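PDB 3NZP: arginine decarboxylase from Campylobacter jejuni subsp. jejuni, which probably catalyses the pyridoxal-phosphate-dependent decarboxylation of arginine to agmatine, a step in the biosynthesis of polyamines such as spermidine. Local coordinates for residues Leu362-Leu375 and Leu408-Leu420. Residues are numbered along the deposited sequence; the frame is centred on the assembly and turned at random.
Sequences LYDLYKSIKPSNAL and LTHLITKKAILLL
Tyr-366 lays one face of its ring on Leu-411, whose CB stands 4.0 Å from the ring centroid in a CH-pi contact while its methyl CD1 comes near CZ and CE2. With CG anti to the backbone N (chi1 -175°), the tyrosine reaches across the flank of helix 399-420, and its hydroxyl makes a weak hydrogen bond to Glu-346. Ile-412 meets the same side chain obliquely, its CG1 lying 3.6 Å from Tyr-366 CB; its terminal CD1 passes on between the two helices to Leu-365 and Leu-362. Towards the N-terminal ends of the two segments, Leu-408 CD1 fits against Leu-362 CB and the ring of Tyr-363.

The extended chain of Lys-415 slides past Ile-369 in the opposite direction, and its NZ ends 5.3 Å from the centroid of the Tyr-366 ring, at most a weak cation-pi attraction. Leu-419 then fills the bend: its CD2 lies 3.6 Å from Pro-371 CD and also touches Ile-369 CG1. Beyond it, Leu-420 CD2 packs on Ala-374 CB at 3.8 Å.

Further out, Tyr-377 of helix 374-392 backs Ile-369, and Leu-385 touches Thr-409, whose hydroxyl is bonded to the carbonyl of Ala-405 within its own helix. The segments 362-368 and 408-420 run at 22° to each other in the same direction, their axes 9.4 Å apart at closest approach, and the chain turns back after Ile-369 into helix 374-392. Helices packed side by side through apolar side chains in this way belong to the helical bundle domain of SpeA-type arginine decarboxylases, away from the pyridoxal-phosphate site.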
# COMPACT_ATOMS: atom_id res chain seq x y z
N LEU B 362 42.32 -1.39 20.30
CA LEU B 362 41.81 -1.92 19.06
C LEU B 362 42.98 -2.32 18.16
O LEU B 362 42.89 -3.32 17.44
CB LEU B 362 40.91 -0.90 18.36
CG LEU B 362 39.48 -0.81 18.89
CD1 LEU B 362 38.80 0.44 18.39
CD2 LEU B 362 38.70 -2.04 18.48
N TYR B 363 44.07 -1.55 18.19
CA TYR B 363 45.24 -1.88 17.37
C TYR B 363 45.80 -3.23 17.80
O TYR B 363 45.88 -4.16 17.00
CB TYR B 363 46.35 -0.84 17.51
CG TYR B 363 46.30 0.29 16.51
CD1 TYR B 363 45.58 1.45 16.78
CD2 TYR B 363 46.97 0.19 15.28
CE1 TYR B 363 45.52 2.51 15.86
CE2 TYR B 363 46.91 1.25 14.34
CZ TYR B 363 46.18 2.41 14.65
OH TYR B 363 46.12 3.47 13.78
N ASP B 364 46.18 -3.30 19.07
CA ASP B 364 46.75 -4.50 19.67
C ASP B 364 45.94 -5.73 19.32
O ASP B 364 46.49 -6.81 19.13
CB ASP B 364 46.78 -4.34 21.18
CG ASP B 364 47.47 -3.08 21.60
OD1 ASP B 364 47.39 -2.71 22.79
OD2 ASP B 364 48.11 -2.46 20.73
N LEU B 365 44.62 -5.57 19.25
CA LEU B 365 43.75 -6.67 18.92
C LEU B 365 43.92 -7.09 17.47
O LEU B 365 44.05 -8.27 17.17
CB LEU B 365 42.30 -6.28 19.16
CG LEU B 365 41.73 -6.64 20.53
CD1 LEU B 365 42.67 -6.15 21.62
CD2 LEU B 365 40.34 -6.03 20.67
N TYR B 366 43.93 -6.10 16.58
CA TYR B 366 44.08 -6.35 15.16
C TYR B 366 45.40 -7.08 14.87
O TYR B 366 45.50 -7.86 13.93
CB TYR B 366 44.01 -5.04 14.37
CG TYR B 366 44.05 -5.21 12.86
CD1 TYR B 366 43.21 -6.13 12.22
CD2 TYR B 366 44.91 -4.45 12.06
CE1 TYR B 366 43.22 -6.30 10.84
CE2 TYR B 366 44.93 -4.60 10.67
CZ TYR B 366 44.09 -5.53 10.07
OH TYR B 366 44.09 -5.71 8.70
N LYS B 367 46.41 -6.81 15.69
CA LYS B 367 47.70 -7.45 15.50
C LYS B 367 47.73 -8.84 16.13
O LYS B 367 47.85 -9.86 15.44
CB LYS B 367 48.80 -6.59 16.09
CG LYS B 367 48.95 -5.26 15.39
CD LYS B 367 49.94 -4.36 16.09
CE LYS B 367 50.23 -3.07 15.29
NZ LYS B 367 49.06 -2.17 15.00
N SER B 368 47.59 -8.87 17.45
CA SER B 368 47.63 -10.11 18.22
C SER B 368 46.59 -11.14 17.82
O SER B 368 46.70 -12.31 18.17
CB SER B 368 47.46 -9.77 19.69
OG SER B 368 48.31 -8.69 20.03
N ILE B 369 45.57 -10.71 17.08
CA ILE B 369 44.51 -11.61 16.64
C ILE B 369 45.07 -12.91 16.05
O ILE B 369 45.97 -12.88 15.22
CB ILE B 369 43.64 -10.92 15.57
CG1 ILE B 369 42.49 -11.85 15.15
CG2 ILE B 369 44.50 -10.54 14.38
CD1 ILE B 369 41.47 -12.09 16.26
N LYS B 370 44.54 -14.04 16.51
CA LYS B 370 44.97 -15.36 16.01
C LYS B 370 43.79 -16.32 16.10
O LYS B 370 42.82 -16.06 16.81
CB LYS B 370 46.15 -15.91 16.82
CG LYS B 370 45.82 -16.23 18.27
CD LYS B 370 47.03 -16.78 19.03
CE LYS B 370 47.34 -18.23 18.65
NZ LYS B 370 48.34 -18.83 19.58
N PRO B 371 43.86 -17.45 15.39
CA PRO B 371 42.80 -18.46 15.37
C PRO B 371 42.26 -18.87 16.74
O PRO B 371 41.10 -19.25 16.86
CB PRO B 371 43.45 -19.63 14.64
CG PRO B 371 44.35 -18.94 13.66
CD PRO B 371 44.99 -17.86 14.52
N SER B 372 43.11 -18.79 17.77
CA SER B 372 42.69 -19.17 19.11
C SER B 372 41.87 -18.08 19.79
O SER B 372 40.76 -18.33 20.26
CB SER B 372 43.92 -19.52 19.97
OG SER B 372 44.77 -18.41 20.16
N ASN B 373 42.40 -16.87 19.83
CA ASN B 373 41.71 -15.76 20.46
C ASN B 373 40.79 -15.01 19.50
O ASN B 373 40.24 -13.96 19.84
CB ASN B 373 42.75 -14.82 21.06
CG ASN B 373 43.71 -14.29 20.01
OD1 ASN B 373 44.77 -13.74 20.33
ND2 ASN B 373 43.34 -14.44 18.74
N ALA B 374 40.61 -15.55 18.30
CA ALA B 374 39.77 -14.96 17.26
C ALA B 374 38.38 -14.60 17.77
O ALA B 374 38.00 -13.43 17.80
CB ALA B 374 39.64 -15.93 16.08
N LEU B 375 37.61 -15.62 18.15
CA LEU B 375 36.26 -15.41 18.63
C LEU B 375 36.22 -14.44 19.81
O LEU B 375 35.28 -13.63 19.92
CB LEU B 375 35.63 -16.75 19.02
CG LEU B 375 34.10 -16.81 19.05
CD1 LEU B 375 33.53 -16.05 20.23
CD2 LEU B 375 33.58 -16.24 17.74
N LEU B 408 39.07 -0.08 12.28
CA LEU B 408 39.78 -1.13 13.01
C LEU B 408 38.81 -2.26 13.36
O LEU B 408 39.07 -3.43 13.08
CB LEU B 408 40.41 -0.55 14.29
CG LEU B 408 41.68 0.26 14.10
CD1 LEU B 408 41.94 1.19 15.27
CD2 LEU B 408 42.83 -0.71 13.91
N THR B 409 37.68 -1.88 13.95
CA THR B 409 36.67 -2.84 14.33
C THR B 409 36.31 -3.71 13.15
O THR B 409 36.25 -4.93 13.27
CB THR B 409 35.44 -2.12 14.84
OG1 THR B 409 35.81 -1.30 15.96
CG2 THR B 409 34.39 -3.12 15.27
N HIS B 410 36.07 -3.08 12.00
CA HIS B 410 35.73 -3.85 10.81
C HIS B 410 36.88 -4.75 10.40
O HIS B 410 36.67 -5.93 10.11
CB HIS B 410 35.35 -2.93 9.66
CG HIS B 410 33.92 -2.53 9.67
ND1 HIS B 410 33.35 -1.80 10.69
CD2 HIS B 410 32.91 -2.81 8.80
CE1 HIS B 410 32.06 -1.65 10.45
NE2 HIS B 410 31.77 -2.26 9.32
N LEU B 411 38.09 -4.20 10.36
CA LEU B 411 39.24 -5.01 9.99
C LEU B 411 39.35 -6.22 10.93
O LEU B 411 39.56 -7.35 10.49
CB LEU B 411 40.52 -4.18 10.05
CG LEU B 411 40.73 -3.14 8.95
CD1 LEU B 411 42.00 -2.32 9.21
CD2 LEU B 411 40.81 -3.86 7.62
N ILE B 412 39.21 -5.97 12.23
CA ILE B 412 39.30 -7.02 13.24
C ILE B 412 38.21 -8.06 13.05
O ILE B 412 38.46 -9.26 13.14
CB ILE B 412 39.22 -6.44 14.65
CG1 ILE B 412 40.53 -5.73 14.98
CG2 ILE B 412 38.93 -7.53 15.66
CD1 ILE B 412 40.50 -4.91 16.24
N THR B 413 37.00 -7.59 12.79
CA THR B 413 35.86 -8.49 12.57
C THR B 413 36.09 -9.31 11.30
O THR B 413 35.79 -10.50 11.26
CB THR B 413 34.55 -7.71 12.42
OG1 THR B 413 34.14 -7.22 13.70
CG2 THR B 413 33.47 -8.61 11.85
N LYS B 414 36.62 -8.66 10.28
CA LYS B 414 36.89 -9.33 9.01
C LYS B 414 37.91 -10.46 9.23
O LYS B 414 37.61 -11.63 8.97
CB LYS B 414 37.42 -8.34 7.97
CG LYS B 414 37.54 -8.91 6.56
CD LYS B 414 38.48 -8.09 5.66
CE LYS B 414 38.47 -8.59 4.21
NZ LYS B 414 38.69 -10.06 4.07
N LYS B 415 39.10 -10.09 9.70
CA LYS B 415 40.19 -11.04 9.95
C LYS B 415 39.77 -12.12 10.93
O LYS B 415 40.31 -13.22 10.93
CB LYS B 415 41.41 -10.30 10.51
CG LYS B 415 42.68 -11.12 10.57
CD LYS B 415 43.86 -10.25 11.00
CE LYS B 415 45.18 -10.99 10.89
NZ LYS B 415 46.31 -10.14 11.38
N ALA B 416 38.80 -11.79 11.77
CA ALA B 416 38.29 -12.72 12.75
C ALA B 416 37.64 -13.87 12.01
O ALA B 416 38.11 -15.00 12.08
CB ALA B 416 37.28 -12.04 13.64
N ILE B 417 36.56 -13.58 11.30
CA ILE B 417 35.83 -14.61 10.56
C ILE B 417 36.76 -15.40 9.66
O ILE B 417 36.58 -16.61 9.47
CB ILE B 417 34.72 -13.98 9.69
CG1 ILE B 417 33.76 -13.18 10.57
CG2 ILE B 417 33.98 -15.08 8.96
CD1 ILE B 417 32.67 -12.45 9.81
N LEU B 418 37.75 -14.71 9.11
CA LEU B 418 38.74 -15.30 8.22
C LEU B 418 39.49 -16.40 8.98
O LEU B 418 39.58 -17.53 8.51
CB LEU B 418 39.73 -14.23 7.77
CG LEU B 418 40.54 -14.46 6.50
CD1 LEU B 418 39.61 -14.29 5.31
CD2 LEU B 418 41.71 -13.47 6.40
N LEU B 419 40.02 -16.05 10.15
CA LEU B 419 40.77 -17.00 10.98
C LEU B 419 39.87 -18.04 11.63
O LEU B 419 40.36 -19.06 12.12
CB LEU B 419 41.56 -16.26 12.06
CG LEU B 419 42.94 -15.69 11.72
CD1 LEU B 419 42.86 -14.75 10.53
CD2 LEU B 419 43.49 -14.97 12.93
N LEU B 420 38.57 -17.78 11.64
CA LEU B 420 37.60 -18.68 12.24
C LEU B 420 37.31 -19.86 11.31
O LEU B 420 37.76 -20.99 11.55
CB LEU B 420 36.31 -17.93 12.54
CG LEU B 420 35.62 -18.28 13.86
CD1 LEU B 420 35.32 -19.78 13.91
CD2 LEU B 420 36.51 -17.83 15.01